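Local coordinates for DNA replication licensing factor MCM related protein (Thermoplasma acidophilum, PDB 4ME3), which probably serves as the N-terminal, DNA-binding part of a zinc-containing MCM replicative helicase that unwinds DNA at the expense of ATP, at residues N161-P166 with F183-N188; D23-Y28 with R45-S50; S64-P69 with K101-K106. All coordinates share one frame; numbering follows the deposited sequence.

Contact 1. Residues N161-P166 with F183-N188; sequences NRLSEP and FKLRPN
P166 points its CG at one face of the F183 phenyl: CG stands 3.6 Å from the ring centroid and only 11° off the ring normal, a CH-pi contact made almost over the middle of the ring. F183 is turned for this by its first torsion, which sets CG anti to its own carbonyl carbon (chi1 -69°). The P166 carbonyl follows the same ring, its O lying 3.4 Å from F183 CE2, while that oxygen also accepts a hydrogen bond from R176. Beside it, at the CB and carbonyl end of F183, the E165 carboxylate comes in nearly perpendicular to the phenyl, its plane 86° from that of the ring. Its OE2 lies 3.0 Å from F183 O, two acceptors that cannot bond each other; a water joins the two residues through other atoms, accepting from F183 N at 2.7 Å and donating to E165 OE1 at 3.2 Å. Farther along, L163 CD2 meets L185 CD2 at 4.2 Å, a looser methyl contact near the surface. With an alanine in place of F183, P166 CG would probably lose the face it covers, and a gap would be likely beside C147 and C169. Those two cysteines bind the zinc with C150 and C172, and the F183 side chain lies about 6 Å from the metal: the arrangement belongs to the Cys4 zinc-binding subdomain of the MCM N-terminal region.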
# COMPACT_ATOMS: atom_id res chain seq x y z
N ASN A 161 3.47 -10.75 -5.55
CA ASN A 161 3.33 -12.07 -4.94
C ASN A 161 4.60 -12.89 -5.07
O ASN A 161 4.87 -13.76 -4.25
CB ASN A 161 2.15 -12.81 -5.56
CG ASN A 161 0.81 -12.17 -5.23
OD1 ASN A 161 0.76 -11.07 -4.68
ND2 ASN A 161 -0.27 -12.85 -5.57
N ARG A 162 5.38 -12.60 -6.11
CA ARG A 162 6.66 -13.26 -6.31
C ARG A 162 7.78 -12.42 -5.70
O ARG A 162 7.75 -11.19 -5.77
CB ARG A 162 6.93 -13.48 -7.80
CG ARG A 162 7.14 -12.20 -8.59
CD ARG A 162 7.61 -12.48 -10.01
NE ARG A 162 6.57 -13.08 -10.84
CZ ARG A 162 6.75 -13.49 -12.09
NH1 ARG A 162 7.95 -13.37 -12.66
NH2 ARG A 162 5.75 -14.01 -12.77
N LEU A 163 8.76 -13.09 -5.11
CA LEU A 163 9.88 -12.41 -4.45
C LEU A 163 10.70 -11.58 -5.43
O LEU A 163 11.13 -12.08 -6.47
CB LEU A 163 10.78 -13.44 -3.77
CG LEU A 163 11.98 -12.88 -3.00
CD1 LEU A 163 11.53 -12.17 -1.73
CD2 LEU A 163 12.97 -13.98 -2.69
N SER A 164 10.92 -10.31 -5.09
CA SER A 164 11.80 -9.45 -5.87
C SER A 164 13.21 -9.48 -5.27
O SER A 164 13.41 -9.07 -4.13
CB SER A 164 11.28 -8.01 -5.88
OG SER A 164 9.96 -7.95 -6.39
N GLU A 165 14.17 -9.97 -6.04
CA GLU A 165 15.55 -10.06 -5.57
C GLU A 165 16.36 -8.87 -6.07
O GLU A 165 16.01 -8.24 -7.06
CB GLU A 165 16.20 -11.36 -6.06
CG GLU A 165 16.57 -12.32 -4.94
CD GLU A 165 17.79 -13.17 -5.27
OE1 GLU A 165 18.28 -13.09 -6.41
OE2 GLU A 165 18.25 -13.91 -4.38
N PRO A 166 17.46 -8.54 -5.36
CA PRO A 166 18.34 -7.48 -5.84
C PRO A 166 19.27 -7.96 -6.95
O PRO A 166 19.55 -9.16 -7.05
CB PRO A 166 19.15 -7.11 -4.60
CG PRO A 166 19.15 -8.34 -3.76
CD PRO A 166 17.86 -9.05 -4.04
N PHE A 183 22.39 -13.80 -3.91
CA PHE A 183 21.83 -13.22 -2.69
C PHE A 183 21.02 -14.24 -1.90
O PHE A 183 20.23 -15.01 -2.47
CB PHE A 183 20.96 -12.02 -3.04
CG PHE A 183 21.73 -10.84 -3.56
CD1 PHE A 183 22.36 -9.97 -2.69
CD2 PHE A 183 21.83 -10.61 -4.92
CE1 PHE A 183 23.07 -8.88 -3.16
CE2 PHE A 183 22.54 -9.52 -5.40
CZ PHE A 183 23.16 -8.66 -4.52
N LYS A 184 21.22 -14.25 -0.59
CA LYS A 184 20.51 -15.15 0.31
C LYS A 184 19.48 -14.39 1.13
O LYS A 184 19.84 -13.51 1.91
CB LYS A 184 21.50 -15.85 1.24
CG LYS A 184 20.85 -16.82 2.22
CD LYS A 184 21.89 -17.51 3.10
CE LYS A 184 22.39 -16.59 4.20
NZ LYS A 184 23.44 -17.23 5.05
N LEU A 185 18.20 -14.72 0.96
CA LEU A 185 17.13 -14.10 1.73
C LEU A 185 17.29 -14.41 3.21
O LEU A 185 17.53 -15.56 3.60
CB LEU A 185 15.77 -14.58 1.22
CG LEU A 185 14.52 -14.00 1.91
CD1 LEU A 185 14.39 -12.51 1.64
CD2 LEU A 185 13.27 -14.73 1.44
N ARG A 186 17.16 -13.39 4.05
CA ARG A 186 17.28 -13.53 5.49
C ARG A 186 15.98 -13.10 6.17
O ARG A 186 15.84 -11.94 6.58
CB ARG A 186 18.43 -12.66 6.01
CG ARG A 186 19.77 -12.96 5.37
CD ARG A 186 20.31 -14.31 5.81
NE ARG A 186 20.41 -14.40 7.26
CZ ARG A 186 21.38 -13.85 7.98
NH1 ARG A 186 22.35 -13.16 7.40
NH2 ARG A 186 21.38 -13.99 9.30
N PRO A 187 15.02 -14.02 6.29
CA PRO A 187 13.70 -13.70 6.83
C PRO A 187 13.74 -13.08 8.23
O PRO A 187 12.98 -12.16 8.52
CB PRO A 187 12.99 -15.06 6.87
CG PRO A 187 13.70 -15.88 5.85
CD PRO A 187 15.12 -15.44 5.90
N ASN A 188 14.62 -13.57 9.09
CA ASN A 188 14.66 -13.09 10.47
C ASN A 188 15.17 -11.65 10.58
O ASN A 188 15.00 -11.02 11.62
CB ASN A 188 15.50 -14.02 11.34
CG ASN A 188 14.88 -15.40 11.47
OD1 ASN A 188 13.71 -15.60 11.15
ND2 ASN A 188 15.67 -16.37 11.94
O HOH W 1 21.02 -14.63 -6.14

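Contact 2. Residues D23-Y28 with R45-S50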
# COMPACT_ATOMS: atom_id res chain seq x y z
N ASP A 23 4.42 21.01 0.80
CA ASP A 23 3.67 22.22 1.11
C ASP A 23 2.33 21.89 1.75
O ASP A 23 1.88 22.59 2.65
CB ASP A 23 3.44 23.04 -0.17
CG ASP A 23 4.64 23.88 -0.54
OD1 ASP A 23 5.54 24.06 0.30
OD2 ASP A 23 4.66 24.36 -1.70
N PHE A 24 1.70 20.82 1.28
CA PHE A 24 0.39 20.43 1.80
C PHE A 24 0.45 20.10 3.29
O PHE A 24 -0.36 20.60 4.08
CB PHE A 24 -0.17 19.23 1.04
CG PHE A 24 -1.40 18.66 1.67
CD1 PHE A 24 -2.63 19.30 1.53
CD2 PHE A 24 -1.34 17.51 2.43
CE1 PHE A 24 -3.76 18.79 2.13
CE2 PHE A 24 -2.47 17.00 3.03
CZ PHE A 24 -3.68 17.64 2.88
N PHE A 25 1.39 19.25 3.67
CA PHE A 25 1.49 18.80 5.06
C PHE A 25 1.63 20.00 5.98
O PHE A 25 1.01 20.06 7.05
CB PHE A 25 2.68 17.86 5.25
CG PHE A 25 2.49 16.50 4.63
CD1 PHE A 25 1.28 15.83 4.72
CD2 PHE A 25 3.54 15.88 3.97
CE1 PHE A 25 1.12 14.58 4.16
CE2 PHE A 25 3.39 14.63 3.40
CZ PHE A 25 2.17 13.98 3.50
N ARG A 26 2.45 20.97 5.57
CA ARG A 26 2.68 22.16 6.38
C ARG A 26 1.46 23.07 6.40
O ARG A 26 0.96 23.44 7.47
CB ARG A 26 3.88 22.94 5.84
CG ARG A 26 4.29 24.10 6.73
CD ARG A 26 5.38 24.96 6.11
NE ARG A 26 5.74 24.54 4.76
CZ ARG A 26 6.67 23.63 4.47
NH1 ARG A 26 7.35 23.03 5.44
NH2 ARG A 26 6.93 23.33 3.21
N LEU A 27 0.98 23.44 5.21
CA LEU A 27 -0.13 24.38 5.07
C LEU A 27 -1.37 23.95 5.86
O LEU A 27 -2.02 24.79 6.49
CB LEU A 27 -0.53 24.53 3.61
CG LEU A 27 0.12 25.64 2.79
CD1 LEU A 27 -0.36 25.54 1.36
CD2 LEU A 27 -0.19 27.01 3.38
N TYR A 28 -1.69 22.66 5.82
CA TYR A 28 -2.93 22.19 6.43
C TYR A 28 -2.76 21.59 7.82
O TYR A 28 -3.69 20.99 8.37
CB TYR A 28 -3.65 21.22 5.47
CG TYR A 28 -4.36 21.99 4.39
CD1 TYR A 28 -3.68 22.43 3.27
CD2 TYR A 28 -5.70 22.33 4.53
CE1 TYR A 28 -4.32 23.16 2.29
CE2 TYR A 28 -6.34 23.07 3.55
CZ TYR A 28 -5.65 23.48 2.44
OH TYR A 28 -6.29 24.21 1.47
N ARG A 45 2.83 3.92 12.40
CA ARG A 45 3.40 4.26 11.10
C ARG A 45 2.32 4.50 10.05
O ARG A 45 2.48 4.11 8.90
CB ARG A 45 4.33 3.15 10.64
CG ARG A 45 3.65 1.80 10.54
CD ARG A 45 4.62 0.74 10.08
NE ARG A 45 4.02 -0.59 10.06
CZ ARG A 45 4.71 -1.72 10.14
NH1 ARG A 45 6.03 -1.70 10.25
NH2 ARG A 45 4.08 -2.88 10.12
N THR A 46 1.23 5.15 10.46
CA THR A 46 0.14 5.49 9.56
C THR A 46 -0.33 6.92 9.78
O THR A 46 -0.48 7.38 10.92
CB THR A 46 -1.07 4.57 9.77
OG1 THR A 46 -0.68 3.20 9.59
CG2 THR A 46 -2.19 4.91 8.79
N LEU A 47 -0.58 7.63 8.69
CA LEU A 47 -1.18 8.96 8.73
C LEU A 47 -2.38 8.98 7.81
O LEU A 47 -2.28 8.59 6.65
CB LEU A 47 -0.18 10.02 8.28
CG LEU A 47 -0.74 11.45 8.23
CD1 LEU A 47 -1.02 11.97 9.63
CD2 LEU A 47 0.20 12.39 7.48
N TYR A 48 -3.52 9.43 8.33
CA TYR A 48 -4.70 9.67 7.50
C TYR A 48 -4.76 11.13 7.08
O TYR A 48 -4.65 12.03 7.91
CB TYR A 48 -5.96 9.31 8.26
CG TYR A 48 -6.16 7.82 8.40
CD1 TYR A 48 -6.85 7.11 7.44
CD2 TYR A 48 -5.65 7.13 9.49
CE1 TYR A 48 -7.03 5.74 7.55
CE2 TYR A 48 -5.83 5.76 9.61
CZ TYR A 48 -6.52 5.08 8.64
OH TYR A 48 -6.70 3.71 8.75
N VAL A 49 -4.93 11.36 5.78
CA VAL A 49 -5.07 12.71 5.24
C VAL A 49 -6.46 12.89 4.67
O VAL A 49 -6.96 12.02 3.96
CB VAL A 49 -4.02 12.99 4.15
CG1 VAL A 49 -4.34 14.27 3.41
CG2 VAL A 49 -2.62 13.07 4.77
N SER A 50 -7.09 14.02 4.97
CA SER A 50 -8.45 14.27 4.53
C SER A 50 -8.49 14.69 3.07
O SER A 50 -7.79 15.61 2.66
CB SER A 50 -9.09 15.36 5.40
OG SER A 50 -10.40 15.65 4.94
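F24 and V49 make the closest approach between the helix end at D23-Y28 and the strand at R45-S50: V49 CG1 reaches CE2 of the F24 ring at 3.3 Å and CZ at 3.5 Å, coming in obliquely. The other V49 methyl, CG2, serves F25, meeting CE1 at 4.1 Å at the edge of the ring and near its plane. L47, two residues back on the strand, brings CD2 to the same CE1, again at 4.1 Å, so one ring corner touches both strand residues. The two phenyls part from neighbouring helix positions through different first torsions: F24 has CG anti to its backbone N (chi1 171°), F25 has CG anti to its carbonyl carbon (chi1 -72°). V49 offers one methyl to each ring. All four side chains are buried, and the contact between them is wholly apolar.

The next shell is aromatic as well. The F24 ring meets those of Y30 and Y57, and the F25 ring meets that of W21 from the preceding turn of its own helix. The Y30 OH accepts a hydrogen bond from the backbone N of S50, which ties the segment after the helix to the strand end.

The axes of helix 23-27 and strand 46-50 run nearly at right angles, 84°, and approach to 11.2 Å. I34 of helix 31-38 packs against both F25 and L47, D53 and L54 of helix 51-57 border F24, and strand 97-101 pairs in parallel with 46-50, adding L98 beside V49.

Contact 3. Residues S64-P69 with K101-K106; sequences SILVSP and KDLEEK
L66 and L103 both carry CG anti to their own carbonyl carbons (chi1 -60° and -75°), and these torsions send the two isobutyl groups past each other in opposite directions until CD2 of L66 lies 3.9 Å from CD2 of L103. K106 takes another course: its chain leaves extended, with CG anti to the backbone N, then bends at the second torsion (chi2 79°). The bend lays the aliphatic part of the lysine obliquely across the other L66 methyl, with L66 CD1 3.6 Å from K106 CE and 3.8 Å from K106 CG. The branched end of L66 is thus shared, one methyl going to the leucine and one to the lysine.

Both partners come from one type I beta turn, L103 to K106, closed by the bond from K106 N to L103 O at 2.9 Å. The turn sets its first and last residues beside each other, facing the last turn of helix 59-67. F51 of helix 51-57 touches L66, L103 and K106 alike, and L123 at the start of strand 123-147 touches both leucines, besides sharing a backbone hydrogen bond with L66. The helix end, the turn and the long strand meet here, where the helical part of the N-terminal region adjoins the OB-fold strands.

Across the two segments the grip is purely by carbon. The lysine contributes its methylenes to L66, while its ammonium has at most a long, weak pairing with E55. Such a contact rests on shape and the exclusion of water, with L103 buried and K106 forming an exposed margin.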
# COMPACT_ATOMS: atom_id res chain seq x y z
N SER A 64 -5.53 14.06 -9.29
CA SER A 64 -4.45 13.21 -9.75
C SER A 64 -4.22 12.04 -8.80
O SER A 64 -3.86 10.95 -9.22
CB SER A 64 -3.16 14.01 -9.90
OG SER A 64 -3.26 14.95 -10.96
N ILE A 65 -4.43 12.29 -7.50
CA ILE A 65 -4.33 11.23 -6.50
C ILE A 65 -5.37 10.14 -6.77
O ILE A 65 -5.08 8.95 -6.60
CB ILE A 65 -4.49 11.78 -5.08
CG1 ILE A 65 -3.32 12.70 -4.74
CG2 ILE A 65 -4.57 10.64 -4.07
CD1 ILE A 65 -3.49 13.49 -3.45
N LEU A 66 -6.57 10.53 -7.19
CA LEU A 66 -7.61 9.55 -7.49
C LEU A 66 -7.28 8.73 -8.74
O LEU A 66 -7.66 7.57 -8.85
CB LEU A 66 -8.96 10.24 -7.66
CG LEU A 66 -9.46 11.00 -6.43
CD1 LEU A 66 -10.81 11.64 -6.71
CD2 LEU A 66 -9.54 10.09 -5.22
N VAL A 67 -6.58 9.34 -9.69
CA VAL A 67 -6.24 8.68 -10.95
C VAL A 67 -4.99 7.80 -10.85
O VAL A 67 -4.93 6.73 -11.45
CB VAL A 67 -6.02 9.70 -12.08
CG1 VAL A 67 -5.51 9.01 -13.34
CG2 VAL A 67 -7.31 10.45 -12.37
N SER A 68 -4.00 8.26 -10.08
CA SER A 68 -2.73 7.56 -9.95
C SER A 68 -2.35 7.42 -8.48
O SER A 68 -1.30 7.91 -8.05
CB SER A 68 -1.62 8.31 -10.69
OG SER A 68 -1.98 8.56 -12.04
N PRO A 69 -3.19 6.73 -7.70
CA PRO A 69 -2.97 6.67 -6.25
C PRO A 69 -1.66 6.00 -5.84
O PRO A 69 -1.04 6.47 -4.89
CB PRO A 69 -4.18 5.87 -5.74
CG PRO A 69 -4.71 5.14 -6.94
CD PRO A 69 -4.42 6.03 -8.11
N LYS A 101 -8.68 9.66 3.63
CA LYS A 101 -10.02 9.54 4.21
C LYS A 101 -10.91 10.67 3.70
O LYS A 101 -10.46 11.52 2.93
CB LYS A 101 -9.95 9.57 5.74
CG LYS A 101 -9.40 10.86 6.30
CD LYS A 101 -9.48 10.91 7.82
CE LYS A 101 -8.87 12.19 8.35
NZ LYS A 101 -8.90 12.27 9.84
N ASP A 102 -12.17 10.65 4.12
CA ASP A 102 -13.12 11.70 3.77
C ASP A 102 -13.37 11.79 2.26
O ASP A 102 -13.42 12.87 1.68
CB ASP A 102 -12.65 13.05 4.32
CG ASP A 102 -12.50 13.05 5.83
OD1 ASP A 102 -13.17 12.24 6.51
OD2 ASP A 102 -11.70 13.86 6.35
N LEU A 103 -13.52 10.63 1.63
CA LEU A 103 -13.79 10.56 0.20
C LEU A 103 -15.28 10.48 -0.12
O LEU A 103 -15.67 10.51 -1.29
CB LEU A 103 -13.09 9.33 -0.39
CG LEU A 103 -11.58 9.44 -0.58
CD1 LEU A 103 -10.97 8.07 -0.77
CD2 LEU A 103 -11.26 10.34 -1.77
N GLU A 104 -16.11 10.37 0.91
CA GLU A 104 -17.53 10.08 0.73
C GLU A 104 -18.29 11.14 -0.07
O GLU A 104 -19.30 10.84 -0.70
CB GLU A 104 -18.23 9.87 2.08
CG GLU A 104 -18.36 11.12 2.94
CD GLU A 104 -17.08 11.46 3.68
OE1 GLU A 104 -16.15 10.63 3.68
OE2 GLU A 104 -17.02 12.56 4.27
N GLU A 105 -17.80 12.38 -0.05
CA GLU A 105 -18.45 13.46 -0.80
C GLU A 105 -17.99 13.47 -2.25
O GLU A 105 -18.69 13.96 -3.13
CB GLU A 105 -18.18 14.82 -0.15
CG GLU A 105 -18.86 15.00 1.21
CD GLU A 105 -20.37 15.14 1.09
OE1 GLU A 105 -20.83 15.95 0.26
OE2 GLU A 105 -21.09 14.44 1.83
N LYS A 106 -16.80 12.92 -2.49
CA LYS A 106 -16.26 12.85 -3.85
C LYS A 106 -16.75 11.58 -4.54
O LYS A 106 -17.33 11.65 -5.63
CB LYS A 106 -14.73 12.86 -3.81
CG LYS A 106 -14.08 12.79 -5.18
CD LYS A 106 -14.10 14.14 -5.89
CE LYS A 106 -13.46 14.04 -7.26
NZ LYS A 106 -13.09 15.38 -7.82

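Contacts 2 and 3 belong to the helical N-terminal part, their centres 14 Å apart, and they join directly: S50 OG lies 2.6 Å from D102 OD2, and V49 O 2.9 Å from K101 N, where strands 46-50 and 97-101 run side by side. Contact 1 is remote, its centre 32 to 33 Å from the others and on the opposite side of the chain's centre, in the zinc-bearing region. Burial follows place: contact 2 is fully buried, aromatic and aliphatic; contact 3 is partly buried and ends in a lysine; contact 1, also partly buried, mixes a proline CH-pi contact with a carboxylate and a bridging water.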